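Side-chain contacts in arsenical resistance operon trans-acting repressor (Bacteroides vulgatus, PDB 3KTB), which probably binds DNA as a repressor of the arsenical resistance operon and is built on a thioredoxin-like alpha/beta fold: residues A33-S38 against P92-M97; I85-T90 against S98-V103. One frame throughout, in Å; residues are numbered along the deposited sequence.

Contact 1: residues A33-S38 against P92-M97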
loop_
_atom_site.group_PDB
_atom_site.type_symbol
_atom_site.label_atom_id
_atom_site.label_comp_id
_atom_site.label_asym_id
_atom_site.label_seq_id
_atom_site.Cartn_x
_atom_site.Cartn_y
_atom_site.Cartn_z
ATOM N N ALA A 33 8.079 36.266 8.658
ATOM C CA ALA A 33 6.688 36.014 9.046
ATOM C C ALA A 33 5.752 37.102 8.519
ATOM O O ALA A 33 4.621 36.829 8.104
ATOM C CB ALA A 33 6.555 35.879 10.555
ATOM N N VAL A 34 6.210 38.346 8.534
ATOM C CA VAL A 34 5.374 39.436 8.039
ATOM C C VAL A 34 5.170 39.291 6.531
ATOM O O VAL A 34 4.061 39.478 6.021
ATOM C CB VAL A 34 6.017 40.812 8.306
ATOM C CG1 VAL A 34 5.369 41.888 7.403
ATOM C CG2 VAL A 34 5.878 41.167 9.768
ATOM N N VAL A 35 6.250 38.957 5.822
ATOM C CA VAL A 35 6.170 38.735 4.388
ATOM C C VAL A 35 5.171 37.609 4.094
ATOM O O VAL A 35 4.278 37.765 3.271
ATOM C CB VAL A 35 7.550 38.413 3.801
ATOM C CG1 VAL A 35 7.415 37.682 2.460
ATOM C CG2 VAL A 35 8.402 39.710 3.655
ATOM N N ILE A 36 5.305 36.494 4.803
ATOM C CA ILE A 36 4.450 35.331 4.567
ATOM C C ILE A 36 2.971 35.648 4.761
ATOM O O ILE A 36 2.115 35.208 3.994
ATOM C CB ILE A 36 4.873 34.123 5.425
ATOM C CG1 ILE A 36 6.168 33.540 4.852
ATOM C CG2 ILE A 36 3.786 33.030 5.398
ATOM C CD1 ILE A 36 6.798 32.466 5.705
ATOM N N GLU A 37 2.683 36.457 5.765
ATOM C CA GLU A 37 1.317 36.842 6.052
ATOM C C GLU A 37 0.796 37.814 4.974
ATOM O O GLU A 37 -0.366 37.731 4.553
ATOM C CB GLU A 37 1.250 37.436 7.465
ATOM C CG GLU A 37 -0.023 38.124 7.820
ATOM C CD GLU A 37 -1.230 37.192 7.805
ATOM O OE1 GLU A 37 -1.033 35.960 7.917
ATOM O OE2 GLU A 37 -2.374 37.709 7.678
ATOM N N SER A 38 1.640 38.727 4.505
ATOM C CA SER A 38 1.186 39.634 3.436
ATOM C C SER A 38 0.836 38.838 2.180
ATOM O O SER A 38 -0.129 39.164 1.482
ATOM C CB SER A 38 2.243 40.681 3.058
ATOM O OG SER A 38 2.553 41.514 4.147
ATOM N N PRO A 92 15.260 33.997 2.916
ATOM C CA PRO A 92 15.247 34.806 1.700
ATOM C C PRO A 92 14.993 36.267 2.019
ATOM O O PRO A 92 14.155 36.585 2.851
ATOM C CB PRO A 92 14.051 34.244 0.921
ATOM C CG PRO A 92 13.960 32.844 1.360
ATOM C CD PRO A 92 14.311 32.872 2.826
ATOM N N THR A 93 15.713 37.149 1.346
ATOM C CA THR A 93 15.455 38.571 1.459
ATOM C C THR A 93 14.078 38.922 0.921
ATOM O O THR A 93 13.496 38.197 0.099
ATOM C CB THR A 93 16.477 39.380 0.640
ATOM O OG1 THR A 93 16.320 39.076 -0.755
ATOM C CG2 THR A 93 17.886 39.039 1.083
ATOM N N THR A 94 13.571 40.064 1.370
ATOM C CA THR A 94 12.314 40.570 0.866
ATOM C C THR A 94 12.383 40.851 -0.644
ATOM O O THR A 94 11.400 40.640 -1.367
ATOM C CB THR A 94 11.823 41.789 1.684
ATOM O OG1 THR A 94 11.792 41.435 3.077
ATOM C CG2 THR A 94 10.396 42.206 1.251
ATOM N N LYS A 95 13.541 41.303 -1.123
ATOM C CA LYS A 95 13.743 41.510 -2.554
ATOM C C LYS A 95 13.449 40.230 -3.349
ATOM O O LYS A 95 12.661 40.251 -4.302
ATOM C CB LYS A 95 15.169 42.004 -2.851
ATOM C CG LYS A 95 15.444 42.232 -4.340
ATOM C CD LYS A 95 16.784 42.935 -4.586
ATOM C CE LYS A 95 17.024 43.184 -6.083
ATOM N NZ LYS A 95 18.231 44.039 -6.348
ATOM N N GLN A 96 14.069 39.120 -2.946
ATOM C CA GLN A 96 13.810 37.817 -3.571
ATOM C C GLN A 96 12.338 37.373 -3.499
ATOM O O GLN A 96 11.752 36.993 -4.524
ATOM C CB GLN A 96 14.688 36.735 -2.946
ATOM C CG GLN A 96 16.160 36.996 -3.057
ATOM C CD GLN A 96 16.976 35.942 -2.338
ATOM O OE1 GLN A 96 16.882 35.791 -1.118
ATOM N NE2 GLN A 96 17.783 35.204 -3.091
HETATM N N MSE A 97 11.750 37.399 -2.297
HETATM C CA MSE A 97 10.351 36.990 -2.151
HETATM C C MSE A 97 9.516 37.817 -3.115
HETATM O O MSE A 97 8.635 37.304 -3.815
HETATM C CB MSE A 97 9.851 37.185 -0.715
HETATM C CG MSE A 97 10.624 36.382 0.331
HETATM SE SE MSE A 97 10.312 34.460 0.091
HETATM C CE MSE A 97 8.435 34.430 0.726
#
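Two helices of the thioredoxin-like fold, 27-41 and 94-101, pack against each other here, with Val35 of the first set against Thr94 and Met97 of the second. Val35 works with both branches. Its CG2, on the side of the backbone N, comes within 3.8 Å of Thr94 OG1 and 4.0 Å of Thr94 CG2, so this one methyl rests between the two branches of the threonine. Its CG1, turned anti to the backbone N (chi1 159°), meets the selenomethionine instead: Met97 CE lies 3.8 Å from Val35 CG1, and Met97 CB lies 4.0 Å from the same methyl. Bends at both chi2 and chi3 (-67° and -71°) fold the Met97 chain back, which lets its root and its terminal methyl touch one valine branch.

The start of helix 94-101 is fixed by a capping box: Gln96 N donates to Thr93 OG1 at 3.1 Å, nearly straight, and Thr93 N returns a bond to an in-plane lone pair of Gln96 OE1 at 3.0 Å. Thr94 OG1 has its polar partner on the facing helix, in Arg31, which also binds Pro92 O. The neighbouring Val34 turns to another partner, Val34 of the second subunit. No hydrogen bond joins 33-38 to 92-97 directly; at this buried contact the segments meet through methyl packing, with the polar link supplied by Arg31, one turn earlier.

Contact 2: residues I85-T90 against S98-V103; sequences IAVSQT and SEWTGV
Apolar contact accounts for everything that passes between the two segments: the six-membered ring of Trp100, on helix 94-101, reaches across to Ala86 and Val87 at the end of strand 84-87. Val87 CG2 sits at the ring's edge, in its plane, 3.8 Å from Trp100 CH2. Ala86 CB approaches obliquely, 3.9 Å from both Trp100 CZ2 and Trp100 CH2. The helix backbone stays well back, the nearest CA atoms, those of Ala86 and Trp100, being 10.6 Å apart, so the indole bridges the distance by its own length. Chi1 of -67° puts CG of Trp100 opposite the carbonyl carbon, and chi2 of -28° then turns the benzo end of the indole to the strand.

Backbone bonding explains why two successive strand residues can meet one ring. Ala86 and Val87 both face Thr79 of strand 78-81 in a classic beta bulge, and both side chains set out toward the helix segment rather than alternating. Val81 of that neighbouring strand also touches the indole, as do Lys5 and Pro92.

Polar bonds lie at the far end of the helix. Gly102 leaves the helical conformation with positive phi (79°), its N still bonded to Ser98 O at 2.9 Å, and this bond holds the exit from the helix. What the strand meets is carbon of the benzo ring, so helix and strand are joined here by dispersion and shape, without a directional bond.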
loop_
_atom_site.group_PDB
_atom_site.type_symbol
_atom_site.label_atom_id
_atom_site.label_comp_id
_atom_site.label_asym_id
_atom_site.label_seq_id
_atom_site.Cartn_x
_atom_site.Cartn_y
_atom_site.Cartn_z
ATOM N N ILE A 85 16.692 24.146 -4.383
ATOM C CA ILE A 85 17.355 24.957 -3.369
ATOM C C ILE A 85 17.576 26.351 -3.906
ATOM O O ILE A 85 18.148 26.507 -4.966
ATOM C CB ILE A 85 18.734 24.400 -3.017
ATOM C CG1 ILE A 85 18.642 22.923 -2.633
ATOM C CG2 ILE A 85 19.369 25.218 -1.898
ATOM C CD1 ILE A 85 17.940 22.676 -1.338
ATOM N N ALA A 86 17.126 27.367 -3.182
ATOM C CA ALA A 86 17.354 28.740 -3.611
ATOM C C ALA A 86 18.149 29.509 -2.556
ATOM O O ALA A 86 18.956 30.388 -2.884
ATOM C CB ALA A 86 16.037 29.428 -3.893
ATOM N N VAL A 87 17.903 29.197 -1.286
ATOM C CA VAL A 87 18.629 29.852 -0.204
ATOM C C VAL A 87 18.861 28.891 0.950
ATOM O O VAL A 87 18.034 28.023 1.224
ATOM C CB VAL A 87 17.877 31.094 0.335
ATOM C CG1 VAL A 87 18.815 31.979 1.170
ATOM C CG2 VAL A 87 17.271 31.892 -0.791
ATOM N N SER A 88 19.987 29.048 1.633
ATOM C CA SER A 88 20.225 28.290 2.861
ATOM C C SER A 88 20.951 29.130 3.900
ATOM O O SER A 88 21.442 30.226 3.596
ATOM C CB SER A 88 20.980 26.988 2.591
ATOM O OG SER A 88 22.221 27.260 1.976
ATOM N N GLN A 89 20.989 28.590 5.123
ATOM C CA GLN A 89 21.524 29.234 6.329
ATOM C C GLN A 89 20.709 30.447 6.792
ATOM O O GLN A 89 20.580 30.685 7.993
ATOM C CB GLN A 89 23.022 29.575 6.186
ATOM C CG GLN A 89 23.335 30.849 5.392
ATOM C CD GLN A 89 24.824 31.030 5.107
ATOM O OE1 GLN A 89 25.243 32.068 4.587
ATOM N NE2 GLN A 89 25.628 30.019 5.446
ATOM N N THR A 90 20.156 31.190 5.830
ATOM C CA THR A 90 19.441 32.439 6.088
ATOM C C THR A 90 18.086 32.459 5.375
ATOM O O THR A 90 17.875 31.736 4.388
ATOM C CB THR A 90 20.251 33.662 5.595
ATOM O OG1 THR A 90 20.434 33.567 4.179
ATOM C CG2 THR A 90 21.619 33.733 6.275
ATOM N N SER A 98 9.825 39.107 -3.160
ATOM C CA SER A 98 9.116 40.047 -4.007
ATOM C C SER A 98 9.300 39.667 -5.483
ATOM O O SER A 98 8.362 39.774 -6.293
ATOM C CB SER A 98 9.640 41.458 -3.726
ATOM O OG SER A 98 8.747 42.447 -4.216
ATOM N N GLU A 99 10.503 39.204 -5.826
ATOM C CA GLU A 99 10.798 38.831 -7.203
ATOM C C GLU A 99 10.140 37.505 -7.567
ATOM O O GLU A 99 9.570 37.368 -8.648
ATOM C CB GLU A 99 12.313 38.803 -7.470
ATOM C CG GLU A 99 12.905 40.171 -7.853
ATOM C CD GLU A 99 14.416 40.300 -7.564
ATOM O OE1 GLU A 99 14.993 41.371 -7.867
ATOM O OE2 GLU A 99 15.026 39.343 -7.027
ATOM N N TRP A 100 10.196 36.536 -6.658
ATOM C CA TRP A 100 9.657 35.204 -6.944
ATOM C C TRP A 100 8.142 35.194 -7.022
ATOM O O TRP A 100 7.526 34.257 -7.543
ATOM C CB TRP A 100 10.064 34.229 -5.858
ATOM C CG TRP A 100 11.493 33.968 -5.834
ATOM C CD1 TRP A 100 12.361 34.030 -6.894
ATOM C CD2 TRP A 100 12.259 33.571 -4.697
ATOM N NE1 TRP A 100 13.625 33.695 -6.476
ATOM C CE2 TRP A 100 13.595 33.410 -5.132
ATOM C CE3 TRP A 100 11.948 33.336 -3.353
ATOM C CZ2 TRP A 100 14.622 33.025 -4.267
ATOM C CZ3 TRP A 100 12.962 32.957 -2.495
ATOM C CH2 TRP A 100 14.292 32.804 -2.962
ATOM N N THR A 101 7.557 36.266 -6.519
ATOM C CA THR A 101 6.157 36.289 -6.173
ATOM C C THR A 101 5.408 37.326 -7.033
ATOM O O THR A 101 4.204 37.237 -7.253
ATOM C CB THR A 101 6.092 36.590 -4.665
ATOM O OG1 THR A 101 5.493 35.494 -3.956
ATOM C CG2 THR A 101 5.414 37.864 -4.389
ATOM N N GLY A 102 6.139 38.300 -7.550
ATOM C CA GLY A 102 5.524 39.339 -8.352
ATOM C C GLY A 102 4.837 40.379 -7.489
ATOM O O GLY A 102 4.317 41.365 -7.999
ATOM N N VAL A 103 4.832 40.164 -6.175
ATOM C CA VAL A 103 4.192 41.105 -5.256
ATOM C C VAL A 103 5.167 42.172 -4.753
ATOM O O VAL A 103 6.291 41.850 -4.360
ATOM C CB VAL A 103 3.540 40.371 -4.056
ATOM C CG1 VAL A 103 3.061 41.376 -3.004
ATOM C CG2 VAL A 103 2.392 39.484 -4.547
#

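From the N terminus the chain lays down strand 7-11 and then helix 27-41, which carries the first half of contact 1. It passes through strand 47-50, two short helices and strand 78-81 before strand 84-87 opens contact 2. Segment 92-97 then closes the long loop of contact 1, and 98-103 closes the short one of contact 2, so the two contacts cross. Successive parts of helix 94-101 serve both, tying it to helix 27-41 and to the outermost strand of the sheet within this chain. The contacts also touch directly: Pro92 CB lies 3.8 Å from Trp100 CZ3, and Pro92 and Gln96 both pack on Val87.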